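Local coordinates for carboxylase (Deinococcus radiodurans, PDB 5H80), which probably catalyses, through its biotin carboxylase domain, the ATP-dependent carboxylation of biotin within a single-chain multidomain carboxylase, at residues V199-G204 with E229-R234; A371-E376 with S446-A451. One frame throughout, in Å; residues are numbered along the deposited sequence.

Contact 1: residues V199-G204 with E229-R234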
ATOM      1  N   VAL A 199      -5.983 -28.774 -29.776  1.00 61.21           N
ATOM      2  CA  VAL A 199      -4.715 -29.519 -29.584  1.00 53.04           C
ATOM      3  C   VAL A 199      -4.768 -30.833 -30.391  1.00 55.52           C
ATOM      4  O   VAL A 199      -5.655 -31.659 -30.149  1.00 55.23           O
ATOM      5  CB  VAL A 199      -4.507 -29.865 -28.078  1.00 57.32           C
ATOM      6  CG1 VAL A 199      -3.207 -30.654 -27.841  1.00 51.45           C
ATOM      7  CG2 VAL A 199      -4.491 -28.586 -27.244  1.00 63.13           C
ATOM      8  N   VAL A 200      -3.849 -31.002 -31.341  1.00 45.66           N
ATOM      9  CA  VAL A 200      -3.707 -32.209 -32.154  1.00 47.83           C
ATOM     10  C   VAL A 200      -2.407 -32.878 -31.699  1.00 40.25           C
ATOM     11  O   VAL A 200      -1.324 -32.255 -31.786  1.00 42.35           O
ATOM     12  CB  VAL A 200      -3.587 -31.918 -33.676  1.00 48.07           C
ATOM     13  CG1 VAL A 200      -3.839 -33.198 -34.480  1.00 46.41           C
ATOM     14  CG2 VAL A 200      -4.594 -30.852 -34.103  1.00 52.32           C
ATOM     15  N   ARG A 201      -2.544 -34.093 -31.185  1.00 47.68           N
ATOM     16  CA  ARG A 201      -1.399 -34.860 -30.688  1.00 46.88           C
ATOM     17  C   ARG A 201      -0.855 -35.919 -31.659  1.00 44.52           C
ATOM     18  O   ARG A 201       0.310 -36.210 -31.598  1.00 43.14           O
ATOM     19  CB  ARG A 201      -1.713 -35.422 -29.311  1.00 46.04           C
ATOM     20  CG  ARG A 201      -2.077 -34.321 -28.331  1.00 47.85           C
ATOM     21  CD  ARG A 201      -2.145 -34.739 -26.871  1.00 54.48           C
ATOM     22  NE  ARG A 201      -1.006 -34.156 -26.176  1.00 65.16           N
ATOM     23  CZ  ARG A 201      -1.017 -33.115 -25.334  1.00 61.19           C
ATOM     24  NH1 ARG A 201      -2.137 -32.497 -24.938  1.00 59.74           N
ATOM     25  NH2 ARG A 201       0.144 -32.708 -24.844  1.00 66.20           N
ATOM     26  N   GLN A 202      -1.674 -36.432 -32.583  1.00 41.71           N
ATOM     27  CA  GLN A 202      -1.318 -37.528 -33.505  1.00 47.28           C
ATOM     28  C   GLN A 202      -1.569 -37.153 -34.946  1.00 42.06           C
ATOM     29  O   GLN A 202      -2.624 -36.583 -35.222  1.00 53.58           O
ATOM     30  CB  GLN A 202      -2.269 -38.667 -33.259  1.00 51.72           C
ATOM     31  CG  GLN A 202      -2.187 -39.276 -31.893  1.00 56.48           C
ATOM     32  CD  GLN A 202      -2.327 -40.763 -31.971  1.00 54.53           C
ATOM     33  OE1 GLN A 202      -1.873 -41.384 -32.940  1.00 61.37           O
ATOM     34  NE2 GLN A 202      -2.929 -41.352 -30.958  1.00 58.57           N
ATOM     35  N   ALA A 203      -0.685 -37.513 -35.869  1.00 46.31           N
ATOM     36  CA  ALA A 203      -0.903 -37.169 -37.309  1.00 51.04           C
ATOM     37  C   ALA A 203      -2.252 -37.733 -37.842  1.00 50.04           C
ATOM     38  O   ALA A 203      -2.904 -37.118 -38.686  1.00 56.51           O
ATOM     39  CB  ALA A 203       0.271 -37.632 -38.173  1.00 55.24           C
ATOM     40  N   GLY A 204      -2.694 -38.863 -37.289  1.00 55.80           N
ATOM     41  CA  GLY A 204      -4.020 -39.444 -37.583  1.00 57.04           C
ATOM     42  C   GLY A 204      -5.218 -38.596 -37.163  1.00 60.28           C
ATOM     43  O   GLY A 204      -6.200 -38.502 -37.906  1.00 52.83           O
ATOM     44  N   GLU A 229       0.432 -24.099 -34.829  1.00 48.87           N
ATOM     45  CA  GLU A 229       1.557 -23.687 -34.021  1.00 45.12           C
ATOM     46  C   GLU A 229       2.104 -24.839 -33.229  1.00 32.75           C
ATOM     47  O   GLU A 229       1.314 -25.574 -32.654  1.00 38.54           O
ATOM     48  CB  GLU A 229       1.101 -22.596 -33.052  1.00 45.31           C
ATOM     49  CG  GLU A 229       2.159 -21.535 -32.970  1.00 44.10           C
ATOM     50  CD  GLU A 229       1.671 -20.302 -32.235  1.00 41.48           C
ATOM     51  OE1 GLU A 229       1.948 -19.256 -32.841  1.00 41.78           O
ATOM     52  OE2 GLU A 229       1.028 -20.446 -31.101  1.00 41.15           O
ATOM     53  N   ARG A 230       3.425 -24.934 -33.100  1.00 34.85           N
ATOM     54  CA  ARG A 230       4.022 -25.891 -32.094  1.00 32.93           C
ATOM     55  C   ARG A 230       3.423 -25.628 -30.700  1.00 34.43           C
ATOM     56  O   ARG A 230       3.405 -24.449 -30.269  1.00 40.72           O
ATOM     57  CB  ARG A 230       5.569 -25.796 -32.101  1.00 30.31           C
ATOM     58  CG  ARG A 230       6.274 -26.614 -31.034  1.00 33.98           C
ATOM     59  CD  ARG A 230       7.767 -26.471 -31.130  1.00 37.65           C
ATOM     60  NE  ARG A 230       8.405 -27.358 -30.153  1.00 36.68           N
ATOM     61  CZ  ARG A 230       8.818 -28.596 -30.390  1.00 38.35           C
ATOM     62  NH1 ARG A 230       8.861 -29.093 -31.635  1.00 32.45           N
ATOM     63  NH2 ARG A 230       9.403 -29.238 -29.391  1.00 32.22           N
ATOM     64  N   LEU A 231       2.908 -26.664 -30.017  1.00 35.93           N
ATOM     65  CA  LEU A 231       2.403 -26.506 -28.630  1.00 33.30           C
ATOM     66  C   LEU A 231       3.684 -26.367 -27.776  1.00 40.18           C
ATOM     67  O   LEU A 231       4.562 -27.277 -27.782  1.00 41.60           O
ATOM     68  CB  LEU A 231       1.541 -27.689 -28.208  1.00 41.33           C
ATOM     69  CG  LEU A 231       0.843 -27.575 -26.850  1.00 41.93           C
ATOM     70  CD1 LEU A 231      -0.133 -26.425 -26.873  1.00 44.29           C
ATOM     71  CD2 LEU A 231       0.168 -28.865 -26.447  1.00 45.28           C
ATOM     72  N   ILE A 232       3.841 -25.218 -27.100  1.00 39.16           N
ATOM     73  CA  ILE A 232       5.009 -25.019 -26.211  1.00 40.29           C
ATOM     74  C   ILE A 232       4.584 -25.455 -24.825  1.00 36.17           C
ATOM     75  O   ILE A 232       3.647 -24.904 -24.160  1.00 32.90           O
ATOM     76  CB  ILE A 232       5.585 -23.602 -26.213  1.00 44.98           C
ATOM     77  CG1 ILE A 232       6.108 -23.290 -27.613  1.00 42.93           C
ATOM     78  CG2 ILE A 232       6.617 -23.401 -25.083  1.00 47.53           C
ATOM     79  CD1 ILE A 232       7.586 -23.266 -27.795  1.00 39.59           C
ATOM     80  N   GLU A 233       5.349 -26.456 -24.393  1.00 35.28           N
ATOM     81  CA  GLU A 233       5.029 -27.223 -23.225  1.00 37.67           C
ATOM     82  C   GLU A 233       6.132 -26.908 -22.140  1.00 30.33           C
ATOM     83  O   GLU A 233       7.283 -26.513 -22.451  1.00 35.30           O
ATOM     84  CB  GLU A 233       5.055 -28.708 -23.597  1.00 34.85           C
ATOM     85  CG  GLU A 233       4.010 -29.095 -24.637  1.00 37.55           C
ATOM     86  CD  GLU A 233       3.820 -30.607 -24.705  1.00 38.86           C
ATOM     87  OE1 GLU A 233       4.720 -31.218 -25.310  1.00 43.95           O
ATOM     88  OE2 GLU A 233       2.794 -31.114 -24.180  1.00 40.79           O
ATOM     89  N   ARG A 234       5.732 -27.132 -20.905  1.00 35.82           N
ATOM     90  CA  ARG A 234       6.587 -26.883 -19.822  1.00 29.12           C
ATOM     91  C   ARG A 234       7.228 -25.523 -19.772  1.00 28.57           C
ATOM     92  O   ARG A 234       8.376 -25.360 -19.345  1.00 30.65           O
ATOM     93  CB  ARG A 234       7.695 -27.926 -19.825  1.00 29.41           C
ATOM     94  CG  ARG A 234       7.200 -29.215 -19.303  1.00 35.80           C
ATOM     95  CD  ARG A 234       8.135 -30.344 -19.593  1.00 40.66           C
ATOM     96  NE  ARG A 234       8.589 -30.432 -20.975  1.00 43.03           N
ATOM     97  CZ  ARG A 234       7.901 -30.928 -22.012  1.00 49.89           C
ATOM     98  NH1 ARG A 234       6.649 -31.361 -21.876  1.00 51.32           N
ATOM     99  NH2 ARG A 234       8.490 -30.957 -23.221  1.00 46.79           N
TER

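Contact 2: residues A371-E376 with S446-A451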
ATOM      1  N   ALA A 371      -3.550 -11.353  -6.870  1.00 23.96           N
ATOM      2  CA  ALA A 371      -4.522 -12.419  -7.120  1.00 23.88           C
ATOM      3  C   ALA A 371      -5.840 -11.748  -7.679  1.00 23.24           C
ATOM      4  O   ALA A 371      -6.284 -10.741  -7.186  1.00 22.30           O
ATOM      5  CB  ALA A 371      -4.804 -13.214  -5.931  1.00 24.70           C
ATOM      6  N   ARG A 372      -6.408 -12.326  -8.765  1.00 23.66           N
ATOM      7  CA  ARG A 372      -7.701 -11.841  -9.238  1.00 24.34           C
ATOM      8  C   ARG A 372      -8.889 -12.573  -8.494  1.00 24.80           C
ATOM      9  O   ARG A 372      -9.093 -13.834  -8.625  1.00 22.98           O
ATOM     10  CB  ARG A 372      -7.706 -12.155 -10.719  1.00 28.03           C
ATOM     11  CG  ARG A 372      -6.528 -11.477 -11.543  1.00 27.29           C
ATOM     12  CD  ARG A 372      -6.810 -11.456 -13.085  1.00 28.39           C
ATOM     13  NE  ARG A 372      -5.629 -11.043 -13.896  1.00 26.24           N
ATOM     14  CZ  ARG A 372      -5.661 -10.809 -15.220  1.00 27.68           C
ATOM     15  NH1 ARG A 372      -6.806 -10.777 -15.861  1.00 31.02           N
ATOM     16  NH2 ARG A 372      -4.563 -10.510 -15.884  1.00 27.07           N
ATOM     17  N   VAL A 373      -9.635 -11.801  -7.732  1.00 23.03           N
ATOM     18  CA  VAL A 373     -10.888 -12.255  -7.086  1.00 22.08           C
ATOM     19  C   VAL A 373     -12.072 -12.188  -8.016  1.00 22.93           C
ATOM     20  O   VAL A 373     -12.395 -11.061  -8.471  1.00 25.50           O
ATOM     21  CB  VAL A 373     -11.094 -11.572  -5.758  1.00 25.18           C
ATOM     22  CG1 VAL A 373     -12.289 -12.155  -5.038  1.00 26.16           C
ATOM     23  CG2 VAL A 373      -9.796 -11.661  -4.938  1.00 24.01           C
ATOM     24  N   ASN A 374     -12.573 -13.358  -8.404  1.00 25.63           N
ATOM     25  CA  ASN A 374     -13.652 -13.445  -9.397  1.00 26.23           C
ATOM     26  C   ASN A 374     -14.977 -13.980  -8.776  1.00 26.18           C
ATOM     27  O   ASN A 374     -14.968 -14.747  -7.834  1.00 29.30           O
ATOM     28  CB  ASN A 374     -13.309 -14.269 -10.636  1.00 25.69           C
ATOM     29  CG  ASN A 374     -12.041 -13.872 -11.384  1.00 27.40           C
ATOM     30  OD1 ASN A 374     -11.796 -12.684 -11.654  1.00 30.95           O
ATOM     31  ND2 ASN A 374     -11.305 -14.875 -11.852  1.00 29.71           N
ATOM     32  N   MET A 375     -16.087 -13.575  -9.372  1.00 25.73           N
ATOM     33  CA  MET A 375     -17.416 -14.143  -9.110  1.00 28.97           C
ATOM     34  C   MET A 375     -17.465 -15.371  -9.984  1.00 36.80           C
ATOM     35  O   MET A 375     -17.485 -15.257 -11.199  1.00 42.77           O
ATOM     36  CB  MET A 375     -18.452 -13.084  -9.505  1.00 31.74           C
ATOM     37  CG  MET A 375     -19.854 -13.459  -9.149  1.00 38.13           C
ATOM     38  SD  MET A 375     -20.863 -12.009  -9.420  1.00 42.96           S
ATOM     39  CE  MET A 375     -22.486 -12.816  -9.223  1.00 45.79           C
ATOM     40  N   GLU A 376     -17.398 -16.544  -9.372  1.00 43.51           N
ATOM     41  CA  GLU A 376     -17.385 -17.864 -10.059  1.00 55.54           C
ATOM     42  C   GLU A 376     -16.897 -18.934  -9.098  1.00 58.58           C
ATOM     43  O   GLU A 376     -17.609 -19.291  -8.176  1.00 72.70           O
ATOM     44  CB  GLU A 376     -16.496 -17.923 -11.316  1.00 55.55           C
ATOM     45  CG  GLU A 376     -14.987 -17.823 -11.066  1.00 58.45           C
ATOM     46  CD  GLU A 376     -14.174 -17.328 -12.277  1.00 63.72           C
ATOM     47  OE1 GLU A 376     -12.903 -17.462 -12.223  1.00 50.58           O
ATOM     48  OE2 GLU A 376     -14.786 -16.779 -13.247  1.00 51.28           O
ATOM     49  N   SER A 446      -7.861 -14.467   3.222  1.00 28.21           N
ATOM     50  CA  SER A 446      -8.717 -15.078   4.244  1.00 30.50           C
ATOM     51  C   SER A 446      -9.427 -14.008   4.968  1.00 25.32           C
ATOM     52  O   SER A 446     -10.519 -14.310   5.591  1.00 28.64           O
ATOM     53  CB  SER A 446      -7.857 -15.884   5.231  1.00 25.36           C
ATOM     54  OG  SER A 446      -7.143 -15.010   6.158  1.00 24.98           O
ATOM     55  N   GLU A 447      -9.004 -12.737   4.856  1.00 26.59           N
ATOM     56  CA  GLU A 447      -9.708 -11.612   5.458  1.00 29.56           C
ATOM     57  C   GLU A 447     -10.698 -10.947   4.518  1.00 32.26           C
ATOM     58  O   GLU A 447     -11.316  -9.958   4.864  1.00 34.16           O
ATOM     59  CB  GLU A 447      -8.683 -10.558   5.967  1.00 31.45           C
ATOM     60  CG  GLU A 447      -8.003 -10.985   7.237  1.00 31.60           C
ATOM     61  CD  GLU A 447      -6.816 -10.177   7.771  1.00 35.26           C
ATOM     62  OE1 GLU A 447      -6.558  -9.033   7.305  1.00 33.83           O
ATOM     63  OE2 GLU A 447      -6.073 -10.780   8.650  1.00 37.29           O
ATOM     64  N   PHE A 448     -10.819 -11.464   3.306  1.00 28.87           N
ATOM     65  CA  PHE A 448     -11.791 -10.942   2.362  1.00 26.92           C
ATOM     66  C   PHE A 448     -13.203 -11.505   2.565  1.00 30.07           C
ATOM     67  O   PHE A 448     -13.488 -12.616   2.151  1.00 30.53           O
ATOM     68  CB  PHE A 448     -11.316 -11.216   0.941  1.00 24.75           C
ATOM     69  CG  PHE A 448     -11.727 -10.180  -0.095  1.00 25.23           C
ATOM     70  CD1 PHE A 448     -10.890 -10.026  -1.189  1.00 23.21           C
ATOM     71  CD2 PHE A 448     -12.917  -9.404  -0.048  1.00 25.67           C
ATOM     72  CE1 PHE A 448     -11.166  -9.120  -2.213  1.00 25.01           C
ATOM     73  CE2 PHE A 448     -13.242  -8.482  -1.096  1.00 27.21           C
ATOM     74  CZ  PHE A 448     -12.335  -8.324  -2.180  1.00 28.58           C
ATOM     75  N   GLN A 449     -14.047 -10.658   3.116  1.00 30.83           N
ATOM     76  CA  GLN A 449     -15.456 -11.042   3.508  1.00 34.78           C
ATOM     77  C   GLN A 449     -16.301 -10.631   2.340  1.00 29.47           C
ATOM     78  O   GLN A 449     -16.331  -9.450   2.021  1.00 32.55           O
ATOM     79  CB  GLN A 449     -15.933 -10.224   4.700  1.00 37.87           C
ATOM     80  CG  GLN A 449     -15.154 -10.322   5.973  1.00 48.45           C
ATOM     81  CD  GLN A 449     -15.880  -9.643   7.110  1.00 56.12           C
ATOM     82  OE1 GLN A 449     -16.889 -10.149   7.607  1.00 65.34           O
ATOM     83  NE2 GLN A 449     -15.379  -8.491   7.529  1.00 56.71           N
ATOM     84  N   ILE A 450     -16.815 -11.617   1.618  1.00 32.50           N
ATOM     85  CA  ILE A 450     -17.789 -11.413   0.616  1.00 35.23           C
ATOM     86  C   ILE A 450     -19.020 -12.292   0.964  1.00 34.35           C
ATOM     87  O   ILE A 450     -18.859 -13.469   1.238  1.00 40.31           O
ATOM     88  CB  ILE A 450     -17.238 -11.781  -0.782  1.00 37.18           C
ATOM     89  CG1 ILE A 450     -15.914 -11.032  -0.996  1.00 36.18           C
ATOM     90  CG2 ILE A 450     -18.231 -11.397  -1.872  1.00 43.52           C
ATOM     91  CD1 ILE A 450     -15.246 -11.314  -2.319  1.00 38.52           C
ATOM     92  N   ALA A 451     -20.198 -11.678   0.948  1.00 34.99           N
ATOM     93  CA  ALA A 451     -21.491 -12.409   1.039  1.00 36.95           C
ATOM     94  C   ALA A 451     -22.479 -11.940  -0.047  1.00 31.07           C
ATOM     95  O   ALA A 451     -22.485 -10.746  -0.404  1.00 35.18           O
ATOM     96  CB  ALA A 451     -22.069 -12.228   2.433  1.00 39.04           C
TER

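Contact 1: residues V199-G204 with E229-R234
R201 reaches across to E233 at the edge of a small antiparallel sheet in the ATP-grasp region, probably the lid (B) subdomain, as in other biotin carboxylases. Strands 199-200 and 229-230 are the outer strands of this sheet, separated by strand 184-185, whose V184 and M185 bond to V200 and E229; the contact joins side chains from strand 199-200 and from the loops that follow the two outer strands. From CB, the R201 chain runs first beside its own backbone N (chi1 -57°), which lays CG against V199 CG1 at 3.9 Å. Beyond CD it bends, with chi3 at 109°, so that NE and CZ arch round the same methyl and NH1 comes back to 3.6 Å from V199 CG1. NH2, the other branch, points to the second segment, where its nearest apolar neighbour is L231 CD2 at 4.2 Å, approached obliquely to the guanidinium. That leucine methyl is shared: V199 CG1 touches L231 CD2 at 4.1 Å, the two side chains crossing at nearly a right angle. At its tip R201 makes a salt bridge, NH2 to E233 OE2 at 3.2 Å, with the oxygen at the guanidinium edge. The two planar groups are turned 47° apart, a one-pronged pairing and not a flat two-oxygen clasp. R201 lies on the surface and touches a crystal neighbour, which may influence its pose. E233 also rests on P183, and its second oxygen, OE1, lies a long 3.9 Å from R234 NH1.

Contact 2: residues A371-E376 with S446-A451
V373 and I450 point at each other tip to tip, V373 CG1 meeting I450 CD1 at 4.1 Å, while the other methyl of the valine turns to the ring of F448. With CG1 anti to the backbone N (chi1 -174°), the two branches of V373 divide between two partners: CG2 lies 4.0 Å from F448 CE1, approaching the ring obliquely. I450 in turn leans over F448, its CD1 standing 3.6 Å above the ring plane and displaced toward the rim. The three side chains touch pairwise, I450 over a face of the ring and V373 oblique to it. This packing belongs to the biotin carboxylase C-terminal domain, where it joins two sheets: strand 367-374 is the middle strand of a five-stranded antiparallel sheet, whereas strand 449-451 pairs with strand 393-395. Helix 457-465 adds L460 against V373 and L457 against both F448 and I450, and F394 meets the F448 ring edge-to-face. Next to the buried cluster the chain turns polar. E447 forms a salt bridge with R49 of the second subunit, and Q449 bonds to T409 of that subunit. At the far end of the first segment, N374 ND2 donates to E376 OE1 at 3.1 Å, with an N-H...O angle of 140°, entering from above the carboxylate plane.

Both segments of contact 1 precede those of contact 2 in the sequence, and the two contacts stand well apart: their centres are 35 Å from one another and their nearest atoms about 19 Å. They share no sheet. The 199-204/229-234 pair lies in the ATP-binding, ATP-grasp part, on a small three-stranded sheet at the surface periphery; the 371-376/446-451 pair lies in the biotin carboxylase C-terminal domain, in the buried interior, nearer the centre of the chain and beside the second subunit. These positions are consistent with an outlying, probably lid-like element and a body that also meets the second subunit.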